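Local atomic coordinates of hypothetical protein DUF871 (PDB entry 2P0O), a protein that probably cleaves 6-phospho-N-acetylmuramic acid glycosides in the recycling of cell-wall sugars, although its own activity has not been established. Residues Gly33-Leu38 / Lys65-Ile70; Gln173-Val178 / Ala218-Asp223; Ser252-Arg257 / Lys331-Thr336; Ala290-Glu295 / Val305-Glu310. All coordinates share one frame; numbering follows the deposited sequence.

Contact 1 of 4, residues Gly33-Leu38 / Lys65-Ile70; sequences GIFTSL and KIMVDI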
loop_
_atom_site.group_PDB
_atom_site.type_symbol
_atom_site.label_atom_id
_atom_site.label_comp_id
_atom_site.label_asym_id
_atom_site.label_seq_id
_atom_site.Cartn_x
_atom_site.Cartn_y
_atom_site.Cartn_z
ATOM N N GLY A 33 -6.668 -2.937 9.404
ATOM C CA GLY A 33 -5.643 -3.243 10.384
ATOM C C GLY A 33 -4.808 -2.063 10.823
ATOM O O GLY A 33 -4.591 -1.097 10.064
ATOM N N ILE A 34 -4.330 -2.169 12.068
ATOM C CA ILE A 34 -3.410 -1.233 12.660
ATOM C C ILE A 34 -2.175 -1.977 13.166
ATOM O O ILE A 34 -2.281 -3.063 13.765
ATOM C CB ILE A 34 -4.049 -0.459 13.840
ATOM C CG1 ILE A 34 -5.240 0.374 13.353
ATOM C CG2 ILE A 34 -2.982 0.402 14.554
ATOM C CD1 ILE A 34 -6.234 0.750 14.456
ATOM N N PHE A 35 -1.015 -1.381 12.898
ATOM C CA PHE A 35 0.261 -1.776 13.497
ATOM C C PHE A 35 0.747 -0.627 14.380
ATOM O O PHE A 35 0.655 0.550 14.004
ATOM C CB PHE A 35 1.307 -2.099 12.415
ATOM C CG PHE A 35 2.684 -2.425 12.950
ATOM C CD1 PHE A 35 3.036 -3.749 13.255
ATOM C CD2 PHE A 35 3.653 -1.416 13.108
ATOM C CE1 PHE A 35 4.324 -4.080 13.736
ATOM C CE2 PHE A 35 4.951 -1.725 13.588
ATOM C CZ PHE A 35 5.302 -3.064 13.891
ATOM N N THR A 36 1.258 -0.974 15.555
ATOM C CA THR A 36 1.864 0.007 16.434
ATOM C C THR A 36 3.062 -0.594 17.162
ATOM O O THR A 36 3.030 -1.759 17.588
ATOM C CB THR A 36 0.829 0.630 17.417
ATOM O OG1 THR A 36 1.428 1.732 18.118
ATOM C CG2 THR A 36 0.300 -0.399 18.432
ATOM N N SER A 37 4.117 0.202 17.289
ATOM C CA SER A 37 5.341 -0.233 17.958
ATOM C C SER A 37 5.576 0.605 19.204
ATOM O O SER A 37 5.711 1.820 19.132
ATOM C CB SER A 37 6.549 -0.166 17.001
ATOM O OG SER A 37 7.748 -0.606 17.637
ATOM N N LEU A 38 5.606 -0.063 20.350
ATOM C CA LEU A 38 5.705 0.612 21.645
ATOM C C LEU A 38 7.066 0.494 22.328
ATOM O O LEU A 38 7.602 -0.614 22.484
ATOM C CB LEU A 38 4.645 0.069 22.591
ATOM C CG LEU A 38 3.312 0.799 22.696
ATOM C CD1 LEU A 38 2.384 0.446 21.530
ATOM C CD2 LEU A 38 2.669 0.439 24.020
ATOM N N LYS A 65 -8.079 -4.551 13.390
ATOM C CA LYS A 65 -7.141 -5.322 14.165
ATOM C C LYS A 65 -6.016 -4.421 14.650
ATOM O O LYS A 65 -5.808 -3.327 14.100
ATOM C CB LYS A 65 -6.634 -6.471 13.304
ATOM C CG LYS A 65 -7.780 -7.413 12.934
ATOM C CD LYS A 65 -7.302 -8.635 12.177
ATOM C CE LYS A 65 -6.751 -9.679 13.129
ATOM N NZ LYS A 65 -6.057 -10.753 12.362
ATOM N N ILE A 66 -5.331 -4.861 15.708
ATOM C CA ILE A 66 -4.154 -4.176 16.216
ATOM C C ILE A 66 -3.046 -5.174 16.524
ATOM O O ILE A 66 -3.180 -6.025 17.405
ATOM C CB ILE A 66 -4.412 -3.372 17.513
ATOM C CG1 ILE A 66 -5.525 -2.332 17.344
ATOM C CG2 ILE A 66 -3.138 -2.680 17.940
ATOM C CD1 ILE A 66 -5.863 -1.571 18.653
HETATM N N MSE A 67 -1.954 -5.059 15.789
HETATM C CA MSE A 67 -0.766 -5.819 16.075
HETATM C C MSE A 67 0.121 -4.870 16.870
HETATM O O MSE A 67 0.408 -3.746 16.415
HETATM C CB MSE A 67 -0.139 -6.275 14.748
HETATM C CG MSE A 67 1.323 -6.793 14.805
HETATM SE SE MSE A 67 1.466 -8.342 16.003
HETATM C CE MSE A 67 0.360 -9.675 15.084
ATOM N N VAL A 68 0.543 -5.292 18.057
ATOM C CA VAL A 68 1.439 -4.472 18.867
ATOM C C VAL A 68 2.859 -5.059 18.899
ATOM O O VAL A 68 3.090 -6.180 19.384
ATOM C CB VAL A 68 0.938 -4.284 20.334
ATOM C CG1 VAL A 68 1.946 -3.496 21.157
ATOM C CG2 VAL A 68 -0.458 -3.616 20.398
ATOM N N ASP A 69 3.811 -4.287 18.397
ATOM C CA ASP A 69 5.202 -4.671 18.468
ATOM C C ASP A 69 5.775 -4.045 19.742
ATOM O O ASP A 69 5.799 -2.826 19.903
ATOM C CB ASP A 69 5.937 -4.232 17.201
ATOM C CG ASP A 69 7.419 -4.585 17.221
ATOM O OD1 ASP A 69 8.188 -3.962 17.981
ATOM O OD2 ASP A 69 7.826 -5.474 16.456
ATOM N N ILE A 70 6.216 -4.899 20.654
ATOM C CA ILE A 70 6.613 -4.460 21.989
ATOM C C ILE A 70 7.627 -5.438 22.572
ATOM O O ILE A 70 7.533 -6.651 22.346
ATOM C CB ILE A 70 5.354 -4.332 22.907
ATOM C CG1 ILE A 70 5.673 -3.690 24.255
ATOM C CG2 ILE A 70 4.641 -5.676 23.073
ATOM C CD1 ILE A 70 4.406 -3.364 25.058
#
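Phe35 and Met67, the latter a selenomethionine, meet on the inward face of two parallel strands, Gly33-Leu38 and Lys65-Ile70. The Phe35 ring leans across to the second strand: its CD1 touches Met67 CG at 3.8 Å, and two residues further on its CZ reaches Asp69 CB at 3.6 Å. With CG anti to the backbone N (chi1 176°) the ring lies along Met67 and Asp69, the two neighbours on its own face. Met67 bends back at chi2 and chi3, carrying its selenium away from the first strand. The other face is aliphatic: Thr36 CG2 lies beside Val68 CG2 at 3.8 Å, both side chains pointing the same way, and Leu38 CD1 reaches Val68 CG1 at 4.0 Å.

Five backbone hydrogen bonds join the strands, among them Asp69 N to Thr36 O at 2.8 Å; the first, Ile34 N to Lys65 O, is bent. Looser ground lies toward the partly exposed residues. Ser37 OG makes a weak, long bond of 3.4 Å to Asp69 OD1, whereas Asp69 OD2 is engaged in a salt bridge with Arg97. At the start of the second strand, Lys65 leads its amine away from Gly33 to a salt bridge with Asp115.

These are neighbouring strands of the closed eight-stranded TIM barrel. Phe35 points inward to meet the rings of Trp144 and Phe177; outside, helix 48-62 lays Leu55 and Ala59 against Ile34 and Ile66, and strands 4-8 and 95-98 flank the pair.

Contact 2 of 4, residues Gln173-Val178 / Ala218-Asp223; sequences QVFTFV and AVYIGD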
loop_
_atom_site.group_PDB
_atom_site.type_symbol
_atom_site.label_atom_id
_atom_site.label_comp_id
_atom_site.label_asym_id
_atom_site.label_seq_id
_atom_site.Cartn_x
_atom_site.Cartn_y
_atom_site.Cartn_z
ATOM N N GLN A 173 1.841 -16.321 7.287
ATOM C CA GLN A 173 1.333 -15.152 6.600
ATOM C C GLN A 173 2.484 -14.133 6.462
ATOM O O GLN A 173 3.332 -14.023 7.345
ATOM C CB GLN A 173 0.199 -14.512 7.381
ATOM C CG GLN A 173 -1.192 -15.180 7.231
ATOM C CD GLN A 173 -2.173 -14.678 8.286
ATOM O OE1 GLN A 173 -2.128 -15.111 9.444
ATOM N NE2 GLN A 173 -3.052 -13.752 7.900
ATOM N N VAL A 174 2.492 -13.396 5.353
ATOM C CA VAL A 174 3.538 -12.415 5.053
ATOM C C VAL A 174 2.931 -11.022 5.059
ATOM O O VAL A 174 1.987 -10.753 4.310
ATOM C CB VAL A 174 4.184 -12.681 3.673
ATOM C CG1 VAL A 174 5.154 -11.514 3.289
ATOM C CG2 VAL A 174 4.890 -14.007 3.691
ATOM N N PHE A 175 3.481 -10.163 5.918
ATOM C CA PHE A 175 3.062 -8.777 6.081
ATOM C C PHE A 175 4.269 -7.873 5.755
ATOM O O PHE A 175 5.421 -8.148 6.151
ATOM C CB PHE A 175 2.652 -8.515 7.545
ATOM C CG PHE A 175 1.267 -9.001 7.915
ATOM C CD1 PHE A 175 0.957 -10.346 7.911
ATOM C CD2 PHE A 175 0.287 -8.095 8.327
ATOM C CE1 PHE A 175 -0.327 -10.779 8.268
ATOM C CE2 PHE A 175 -0.990 -8.519 8.705
ATOM C CZ PHE A 175 -1.307 -9.861 8.656
ATOM N N THR A 176 3.986 -6.766 5.086
ATOM C CA THR A 176 5.013 -5.868 4.614
ATOM C C THR A 176 4.527 -4.419 4.745
ATOM O O THR A 176 3.315 -4.158 4.834
ATOM C CB THR A 176 5.350 -6.187 3.137
ATOM O OG1 THR A 176 6.445 -5.368 2.720
ATOM C CG2 THR A 176 4.162 -5.896 2.229
ATOM N N PHE A 177 5.465 -3.480 4.738
ATOM C CA PHE A 177 5.129 -2.076 4.796
ATOM C C PHE A 177 5.336 -1.359 3.461
ATOM O O PHE A 177 6.151 -1.778 2.629
ATOM C CB PHE A 177 5.974 -1.345 5.862
ATOM C CG PHE A 177 5.685 -1.778 7.273
ATOM C CD1 PHE A 177 4.617 -1.221 7.987
ATOM C CD2 PHE A 177 6.474 -2.743 7.884
ATOM C CE1 PHE A 177 4.345 -1.601 9.299
ATOM C CE2 PHE A 177 6.241 -3.123 9.217
ATOM C CZ PHE A 177 5.148 -2.571 9.919
ATOM N N VAL A 178 4.615 -0.251 3.281
ATOM C CA VAL A 178 4.991 0.723 2.277
ATOM C C VAL A 178 5.121 2.038 3.047
ATOM O O VAL A 178 4.515 2.196 4.114
ATOM C CB VAL A 178 3.950 0.842 1.117
ATOM C CG1 VAL A 178 3.919 -0.442 0.276
ATOM C CG2 VAL A 178 2.535 1.192 1.637
ATOM N N ALA A 218 -0.500 -9.076 3.222
ATOM C CA ALA A 218 -0.958 -7.793 3.755
ATOM C C ALA A 218 0.032 -6.671 3.541
ATOM O O ALA A 218 1.252 -6.897 3.537
ATOM C CB ALA A 218 -1.307 -7.927 5.228
ATOM N N VAL A 219 -0.490 -5.461 3.354
ATOM C CA VAL A 219 0.349 -4.289 3.166
ATOM C C VAL A 219 -0.107 -3.166 4.101
ATOM O O VAL A 219 -1.297 -2.816 4.105
ATOM C CB VAL A 219 0.321 -3.795 1.696
ATOM C CG1 VAL A 219 1.303 -2.634 1.525
ATOM C CG2 VAL A 219 0.692 -4.917 0.752
ATOM N N TYR A 220 0.854 -2.624 4.869
ATOM C CA TYR A 220 0.632 -1.552 5.828
ATOM C C TYR A 220 1.395 -0.279 5.481
ATOM O O TYR A 220 2.560 -0.323 5.105
ATOM C CB TYR A 220 1.053 -2.002 7.238
ATOM C CG TYR A 220 -0.004 -2.858 7.935
ATOM C CD1 TYR A 220 -0.459 -4.058 7.343
ATOM C CD2 TYR A 220 -0.548 -2.478 9.180
ATOM C CE1 TYR A 220 -1.429 -4.847 7.966
ATOM C CE2 TYR A 220 -1.540 -3.276 9.832
ATOM C CZ TYR A 220 -1.959 -4.459 9.207
ATOM O OH TYR A 220 -2.900 -5.266 9.789
ATOM N N ILE A 221 0.743 0.861 5.661
ATOM C CA ILE A 221 1.437 2.141 5.623
ATOM C C ILE A 221 2.360 2.196 6.840
ATOM O O ILE A 221 1.892 2.053 7.986
ATOM C CB ILE A 221 0.470 3.369 5.672
ATOM C CG1 ILE A 221 -0.775 3.146 4.780
ATOM C CG2 ILE A 221 1.241 4.673 5.326
ATOM C CD1 ILE A 221 -0.423 2.904 3.306
ATOM N N GLY A 222 3.654 2.431 6.590
ATOM C CA GLY A 222 4.645 2.527 7.666
ATOM C C GLY A 222 4.614 3.857 8.383
ATOM O O GLY A 222 4.685 3.900 9.626
ATOM N N ASP A 223 4.536 4.964 7.629
ATOM C CA ASP A 223 4.491 6.293 8.257
ATOM C C ASP A 223 3.125 6.638 8.896
ATOM O O ASP A 223 2.136 5.939 8.647
ATOM C CB ASP A 223 4.846 7.352 7.237
ATOM C CG ASP A 223 6.246 7.206 6.735
ATOM O OD1 ASP A 223 7.151 7.751 7.384
ATOM O OD2 ASP A 223 6.448 6.544 5.690
#
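Five backbone hydrogen bonds, running from Val174 O to Gly222 N, join strand 173-178 to strand 218-221 in parallel, with the segment axes 33° apart and 4.5 Å at closest approach. The bonds become shorter toward the C-terminal end: Ala218 N sits 3.2 Å from Val174 O and is strongly bent, while Gly222 N lies only 2.6 Å from Val178 O, just where the second strand gives way to a loop.

Inside, Ala218 puts its methyl over one face of the Phe175 ring, CB 3.6 Å from the ring centroid and somewhat toward the rim, a CH-pi contact. The same ring turns an edge to Tyr220: CE1 of the tyrosine is 3.7 Å from Phe175 CD2, and the two planes are 45° apart, an oblique pairing. Tyr220 CB in turn touches Phe177 CD1 at 3.7 Å.

This is a beta-alpha-beta unit of the TIM barrel, joining its last two strands through helix 203-212. Trp144 stacks on Phe175 and meets Tyr220 edge-to-face, filling the barrel interior. The opposite face is mostly aliphatic and is covered by that helix, whose Leu210 touches Thr176, Val178 and Val219. The Val178 and Val219 side chains cross at about a right angle, CG1 to CG1 3.6 Å. Thr176 holds CG2 between its backbone N and carbonyl carbon, which brings that methyl to 3.3 Å from Ala218 O. Past the strand end, Asp223 turns its carboxylate to backbone nitrogens: OD2 to those of Gly180 and Leu192, OD1 to that of Arg185.

Contact 3 of 4, residues Ser252-Arg257 / Lys331-Thr336; sequences SRYLKR and KVNTIT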
loop_
_atom_site.group_PDB
_atom_site.type_symbol
_atom_site.label_atom_id
_atom_site.label_comp_id
_atom_site.label_asym_id
_atom_site.label_seq_id
_atom_site.Cartn_x
_atom_site.Cartn_y
_atom_site.Cartn_z
ATOM N N SER A 252 -4.181 20.994 -26.038
ATOM C CA SER A 252 -4.688 20.142 -27.099
ATOM C C SER A 252 -6.213 20.244 -27.288
ATOM O O SER A 252 -6.967 20.303 -26.305
ATOM C CB SER A 252 -4.299 18.697 -26.799
ATOM O OG SER A 252 -4.846 17.862 -27.766
ATOM N N ARG A 253 -6.653 20.245 -28.545
ATOM C CA ARG A 253 -8.072 20.087 -28.888
ATOM C C ARG A 253 -8.614 18.703 -28.496
ATOM O O ARG A 253 -9.825 18.504 -28.442
ATOM C CB ARG A 253 -8.284 20.307 -30.391
ATOM C CG ARG A 253 -9.592 19.678 -30.973
ATOM C CD ARG A 253 -9.856 19.964 -32.473
ATOM N NE ARG A 253 -9.683 21.385 -32.773
ATOM C CZ ARG A 253 -8.557 21.901 -33.261
ATOM N NH1 ARG A 253 -8.468 23.214 -33.476
ATOM N NH2 ARG A 253 -7.517 21.098 -33.528
ATOM N N TYR A 254 -7.727 17.756 -28.222
ATOM C CA TYR A 254 -8.153 16.395 -27.943
ATOM C C TYR A 254 -8.064 16.027 -26.479
ATOM O O TYR A 254 -8.239 14.854 -26.119
ATOM C CB TYR A 254 -7.393 15.405 -28.831
ATOM C CG TYR A 254 -7.545 15.806 -30.263
ATOM C CD1 TYR A 254 -8.809 15.793 -30.872
ATOM C CD2 TYR A 254 -6.465 16.296 -30.991
ATOM C CE1 TYR A 254 -8.982 16.211 -32.198
ATOM C CE2 TYR A 254 -6.630 16.719 -32.322
ATOM C CZ TYR A 254 -7.887 16.671 -32.910
ATOM O OH TYR A 254 -8.061 17.078 -34.206
ATOM N N LEU A 255 -7.817 17.023 -25.634
ATOM C CA LEU A 255 -7.680 16.770 -24.207
ATOM C C LEU A 255 -8.952 16.157 -23.604
ATOM O O LEU A 255 -8.867 15.185 -22.846
ATOM C CB LEU A 255 -7.243 18.026 -23.439
ATOM C CG LEU A 255 -6.985 17.874 -21.923
ATOM C CD1 LEU A 255 -5.911 16.867 -21.571
ATOM C CD2 LEU A 255 -6.689 19.227 -21.240
ATOM N N LYS A 256 -10.110 16.708 -23.958
ATOM C CA LYS A 256 -11.400 16.259 -23.414
ATOM C C LYS A 256 -11.768 14.855 -23.839
ATOM O O LYS A 256 -12.469 14.155 -23.113
ATOM C CB LYS A 256 -12.523 17.222 -23.793
ATOM C CG LYS A 256 -12.229 18.625 -23.327
ATOM C CD LYS A 256 -13.453 19.404 -22.832
ATOM C CE LYS A 256 -12.990 20.448 -21.801
ATOM N NZ LYS A 256 -11.904 19.850 -20.908
ATOM N N ARG A 257 -11.312 14.450 -25.022
ATOM C CA ARG A 257 -11.518 13.097 -25.482
ATOM C C ARG A 257 -10.769 12.141 -24.608
ATOM O O ARG A 257 -11.210 11.009 -24.419
ATOM C CB ARG A 257 -10.996 12.903 -26.906
ATOM C CG ARG A 257 -12.034 13.005 -27.954
ATOM C CD ARG A 257 -11.529 12.411 -29.239
ATOM N NE ARG A 257 -12.441 12.765 -30.321
ATOM C CZ ARG A 257 -12.793 11.953 -31.315
ATOM N NH1 ARG A 257 -13.647 12.395 -32.245
ATOM N NH2 ARG A 257 -12.301 10.710 -31.388
ATOM N N LYS A 331 1.688 10.032 -37.423
ATOM C CA LYS A 331 0.314 9.557 -37.404
ATOM C C LYS A 331 -0.313 9.532 -36.020
ATOM O O LYS A 331 -1.479 9.175 -35.887
ATOM C CB LYS A 331 0.214 8.160 -38.015
ATOM C CG LYS A 331 0.918 8.004 -39.353
ATOM C CD LYS A 331 0.655 6.601 -39.931
ATOM C CE LYS A 331 1.437 5.506 -39.201
ATOM N NZ LYS A 331 2.852 5.855 -38.807
ATOM N N VAL A 332 0.444 9.939 -35.001
ATOM C CA VAL A 332 0.014 9.814 -33.591
ATOM C C VAL A 332 0.148 11.189 -32.925
ATOM O O VAL A 332 1.284 11.653 -32.725
ATOM C CB VAL A 332 0.901 8.774 -32.824
ATOM C CG1 VAL A 332 0.556 8.710 -31.323
ATOM C CG2 VAL A 332 0.811 7.368 -33.459
ATOM N N ASN A 333 -0.984 11.843 -32.594
ATOM C CA ASN A 333 -0.943 13.103 -31.841
ATOM C C ASN A 333 -0.563 12.882 -30.384
ATOM O O ASN A 333 -1.067 11.941 -29.725
ATOM C CB ASN A 333 -2.298 13.812 -31.882
ATOM C CG ASN A 333 -2.647 14.335 -33.262
ATOM O OD1 ASN A 333 -1.796 14.421 -34.156
ATOM N ND2 ASN A 333 -3.902 14.705 -33.438
ATOM N N THR A 334 0.323 13.729 -29.875
ATOM C CA THR A 334 0.692 13.652 -28.467
ATOM C C THR A 334 -0.122 14.703 -27.745
ATOM O O THR A 334 -0.078 15.874 -28.120
ATOM C CB THR A 334 2.199 13.908 -28.271
ATOM O OG1 THR A 334 2.577 15.024 -29.093
ATOM C CG2 THR A 334 2.997 12.695 -28.729
ATOM N N ILE A 335 -0.871 14.285 -26.726
ATOM C CA ILE A 335 -1.880 15.161 -26.100
ATOM C C ILE A 335 -1.384 15.682 -24.773
ATOM O O ILE A 335 -1.399 16.872 -24.520
ATOM C CB ILE A 335 -3.230 14.414 -25.811
ATOM C CG1 ILE A 335 -3.713 13.602 -27.025
ATOM C CG2 ILE A 335 -4.307 15.408 -25.288
ATOM C CD1 ILE A 335 -3.826 14.445 -28.273
ATOM N N THR A 336 -0.986 14.776 -23.894
ATOM C CA THR A 336 -0.475 15.189 -22.600
ATOM C C THR A 336 0.353 14.015 -22.080
ATOM O O THR A 336 0.611 13.066 -22.833
ATOM C CB THR A 336 -1.626 15.628 -21.639
ATOM O OG1 THR A 336 -1.095 15.920 -20.360
ATOM C CG2 THR A 336 -2.683 14.533 -21.460
#
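An ST turn at Ser252 packs against a classic beta bulge at Ile335, where Ile335 and Thr336 both face Val305 on the neighbouring strand. In the turn, Ser252 OG accepts the backbone N-H of Tyr254 at 2.9 Å; the same residues lie within a type I turn leading into the short helix 255-258, with Tyr254 as its N-cap residue.

Ile335 carries most of the contact. With CG1 beside the backbone N (chi1 -48°) and CG2 beside the carbonyl carbon, both of its branches come up to Ser252 OG, CG2 at 3.5 Å and CD1 at 3.6 Å. CD1 goes on to Tyr254 CB at 3.7 Å, near the ring plane and at the ring edge. Leu255 closes the other end, its CD1 4.0 Å from Thr336 CG2. Beyond Ile335, Asn333 ND2 approaches Tyr254 CE2 at 3.6 Å, obliquely, with amide and ring planes 24° apart.

No hydrogen bond crosses directly between the two segments; their polar groups are tied through a third piece of chain. Ser252 OG bonds to Glu295 OE1 and Tyr254 OH to Glu293 N, while Asn333 is gripped at both ends of its amide, ND2 by Glu293 O and OD1 by Glu295 N. The Asn333 amide is buried yet supplied with partners, and these bonds fix which way round it sits.

A turn starting a helix is thus laid over the bulged outermost strand of a small antiparallel sheet, within the C-terminal domain of the cyclophilin-like clan.

Contact 4 of 4, residues Ala290-Glu295 / Val305-Glu310; sequences ATIESE and VTIDNE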
loop_
_atom_site.group_PDB
_atom_site.type_symbol
_atom_site.label_atom_id
_atom_site.label_comp_id
_atom_site.label_asym_id
_atom_site.label_seq_id
_atom_site.Cartn_x
_atom_site.Cartn_y
_atom_site.Cartn_z
ATOM N N ALA A 290 -15.025 14.068 -34.451
ATOM C CA ALA A 290 -15.153 13.176 -35.602
ATOM C C ALA A 290 -13.760 12.830 -36.151
ATOM O O ALA A 290 -13.051 12.017 -35.542
ATOM C CB ALA A 290 -16.050 13.809 -36.676
ATOM N N THR A 291 -13.378 13.446 -37.276
ATOM C CA THR A 291 -12.010 13.389 -37.802
ATOM C C THR A 291 -10.992 13.901 -36.767
ATOM O O THR A 291 -11.170 14.981 -36.204
ATOM C CB THR A 291 -11.873 14.243 -39.078
ATOM O OG1 THR A 291 -12.885 13.862 -40.015
ATOM C CG2 THR A 291 -10.513 14.052 -39.736
ATOM N N ILE A 292 -9.943 13.115 -36.514
ATOM C CA ILE A 292 -8.811 13.568 -35.696
ATOM C C ILE A 292 -7.746 14.112 -36.639
ATOM O O ILE A 292 -7.091 13.366 -37.348
ATOM C CB ILE A 292 -8.213 12.426 -34.801
ATOM C CG1 ILE A 292 -9.306 11.704 -33.983
ATOM C CG2 ILE A 292 -7.054 12.957 -33.897
ATOM C CD1 ILE A 292 -10.105 12.640 -33.029
ATOM N N GLU A 293 -7.594 15.430 -36.657
ATOM C CA GLU A 293 -6.597 16.068 -37.502
ATOM C C GLU A 293 -5.215 15.919 -36.898
ATOM O O GLU A 293 -5.064 15.776 -35.685
ATOM C CB GLU A 293 -6.925 17.548 -37.650
ATOM C CG GLU A 293 -8.416 17.825 -37.846
ATOM C CD GLU A 293 -8.853 17.824 -39.310
ATOM O OE1 GLU A 293 -8.547 16.858 -40.045
ATOM O OE2 GLU A 293 -9.516 18.799 -39.733
ATOM N N SER A 294 -4.204 15.948 -37.748
ATOM C CA SER A 294 -2.818 16.080 -37.307
ATOM C C SER A 294 -2.622 17.318 -36.409
ATOM O O SER A 294 -2.999 18.430 -36.794
ATOM C CB SER A 294 -1.925 16.209 -38.539
ATOM O OG SER A 294 -0.564 16.106 -38.184
ATOM N N GLU A 295 -2.046 17.141 -35.219
ATOM C CA GLU A 295 -1.838 18.295 -34.318
ATOM C C GLU A 295 -0.348 18.421 -33.956
ATOM O O GLU A 295 0.436 18.896 -34.784
ATOM C CB GLU A 295 -2.770 18.219 -33.107
ATOM C CG GLU A 295 -2.870 19.483 -32.303
ATOM C CD GLU A 295 -3.750 19.344 -31.065
ATOM O OE1 GLU A 295 -3.482 18.450 -30.226
ATOM O OE2 GLU A 295 -4.707 20.146 -30.919
ATOM N N VAL A 305 0.259 10.371 -23.269
ATOM C CA VAL A 305 -1.101 10.096 -23.744
ATOM C C VAL A 305 -1.277 10.594 -25.166
ATOM O O VAL A 305 -1.061 11.785 -25.475
ATOM C CB VAL A 305 -2.156 10.775 -22.840
ATOM C CG1 VAL A 305 -3.568 10.336 -23.218
ATOM C CG2 VAL A 305 -1.859 10.490 -21.368
ATOM N N THR A 306 -1.705 9.681 -26.033
ATOM C CA THR A 306 -1.743 9.921 -27.473
ATOM C C THR A 306 -3.093 9.563 -28.071
ATOM O O THR A 306 -3.848 8.741 -27.513
ATOM C CB THR A 306 -0.650 9.076 -28.237
ATOM O OG1 THR A 306 -1.021 7.697 -28.236
ATOM C CG2 THR A 306 0.693 9.168 -27.567
ATOM N N ILE A 307 -3.390 10.168 -29.217
ATOM C CA ILE A 307 -4.545 9.774 -30.008
ATOM C C ILE A 307 -4.104 9.634 -31.461
ATOM O O ILE A 307 -3.405 10.517 -32.000
ATOM C CB ILE A 307 -5.769 10.767 -29.822
ATOM C CG1 ILE A 307 -7.030 10.218 -30.480
ATOM C CG2 ILE A 307 -5.464 12.194 -30.348
ATOM C CD1 ILE A 307 -8.303 10.917 -30.024
ATOM N N ASP A 308 -4.485 8.524 -32.091
ATOM C CA ASP A 308 -4.139 8.304 -33.492
ATOM C C ASP A 308 -4.882 9.293 -34.391
ATOM O O ASP A 308 -6.101 9.456 -34.257
ATOM C CB ASP A 308 -4.451 6.873 -33.900
ATOM C CG ASP A 308 -3.418 5.869 -33.399
ATOM O OD1 ASP A 308 -2.459 6.260 -32.669
ATOM O OD2 ASP A 308 -3.545 4.676 -33.772
ATOM N N ASN A 309 -4.164 9.982 -35.284
ATOM C CA ASN A 309 -4.852 10.949 -36.148
ATOM C C ASN A 309 -5.340 10.303 -37.454
ATOM O O ASN A 309 -5.230 9.075 -37.611
ATOM C CB ASN A 309 -4.031 12.245 -36.366
ATOM C CG ASN A 309 -2.675 11.998 -37.037
ATOM O OD1 ASN A 309 -2.590 11.369 -38.100
ATOM N ND2 ASN A 309 -1.610 12.514 -36.418
ATOM N N GLU A 310 -5.871 11.117 -38.370
ATOM C CA GLU A 310 -6.455 10.627 -39.620
ATOM C C GLU A 310 -5.439 9.910 -40.525
ATOM O O GLU A 310 -5.825 9.096 -41.395
ATOM C CB GLU A 310 -7.182 11.758 -40.378
ATOM C CG GLU A 310 -6.263 12.795 -41.003
ATOM C CD GLU A 310 -7.004 14.035 -41.527
ATOM O OE1 GLU A 310 -7.932 13.917 -42.378
ATOM O OE2 GLU A 310 -6.637 15.153 -41.102
HETATM O O HOH W 1 -4.358 15.902 -40.503
#
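Ile292 O receives the backbone N-H of Glu310 at 2.8 Å; the donor stands nearly along the carbonyl axis, although the angle at the hydrogen is a bent 135°. The same oxygen is hemmed in by carbon, with Asn309 CB at 3.4 Å. It is the one direct hydrogen bond between the irregular run Ala290-Glu295 and the end of strand 304-308.

Beneath that bond Ile292 turns its side chain to the strand. CD1 meets Ile307 CD1 at 3.9 Å, the two chains crossing at about a right angle, and CG2 rests against the carbonyl oxygen of Asp308 at 3.6 Å. Tyr254, Arg257 and Met316 also touch Ile292, so this isoleucine is the buried part of an otherwise exposed loop.

The strand belongs to the four-stranded antiparallel sheet of the C-terminal domain, and the loop crosses its end rather than pairing with it: the touching parts run 102° apart. Asn309 sits at the changeover, with ND2 bonded to both Glu330 O and Asn333 OD1, and OD1 to Lys311 N; CG lies between its own backbone N and carbonyl carbon (chi1 61°), and the amide rises toward Ser294 CA.

Outside, the chemistry is less settled. Glu310 stretches its chain along the loop, OE1 reaching Thr291 CG2 at 3.7 Å. Its OE2 lies 2.8 Å from Glu293 OE1, two acceptors with like charges, so a shared proton is conceivable but undecided. A water bridges Ser294 N, which it accepts from at 2.8 Å, to Glu310 OE2 at a distance short enough to be doubtful.

How the contacts relate
Contacts 1 and 2 belong to the TIM barrel and are buried; contacts 3 and 4 lie in the C-terminal domain, contact 1 being about 48 Å from contact 3 between centres. The barrel pairs are stitched by regular parallel backbone bonds and share an aromatic interior, where Phe35 CD2 touches Phe177 CZ at 3.7 Å. In contrast, contacts 3 and 4 rely on turns, side-chain amides and isoleucines. Their centres are about 7 Å apart, and adjacent strands of one antiparallel sheet serve both. Contact 3 is mostly apolar and covered, whereas contact 4 opens to solvent on its glutamate side.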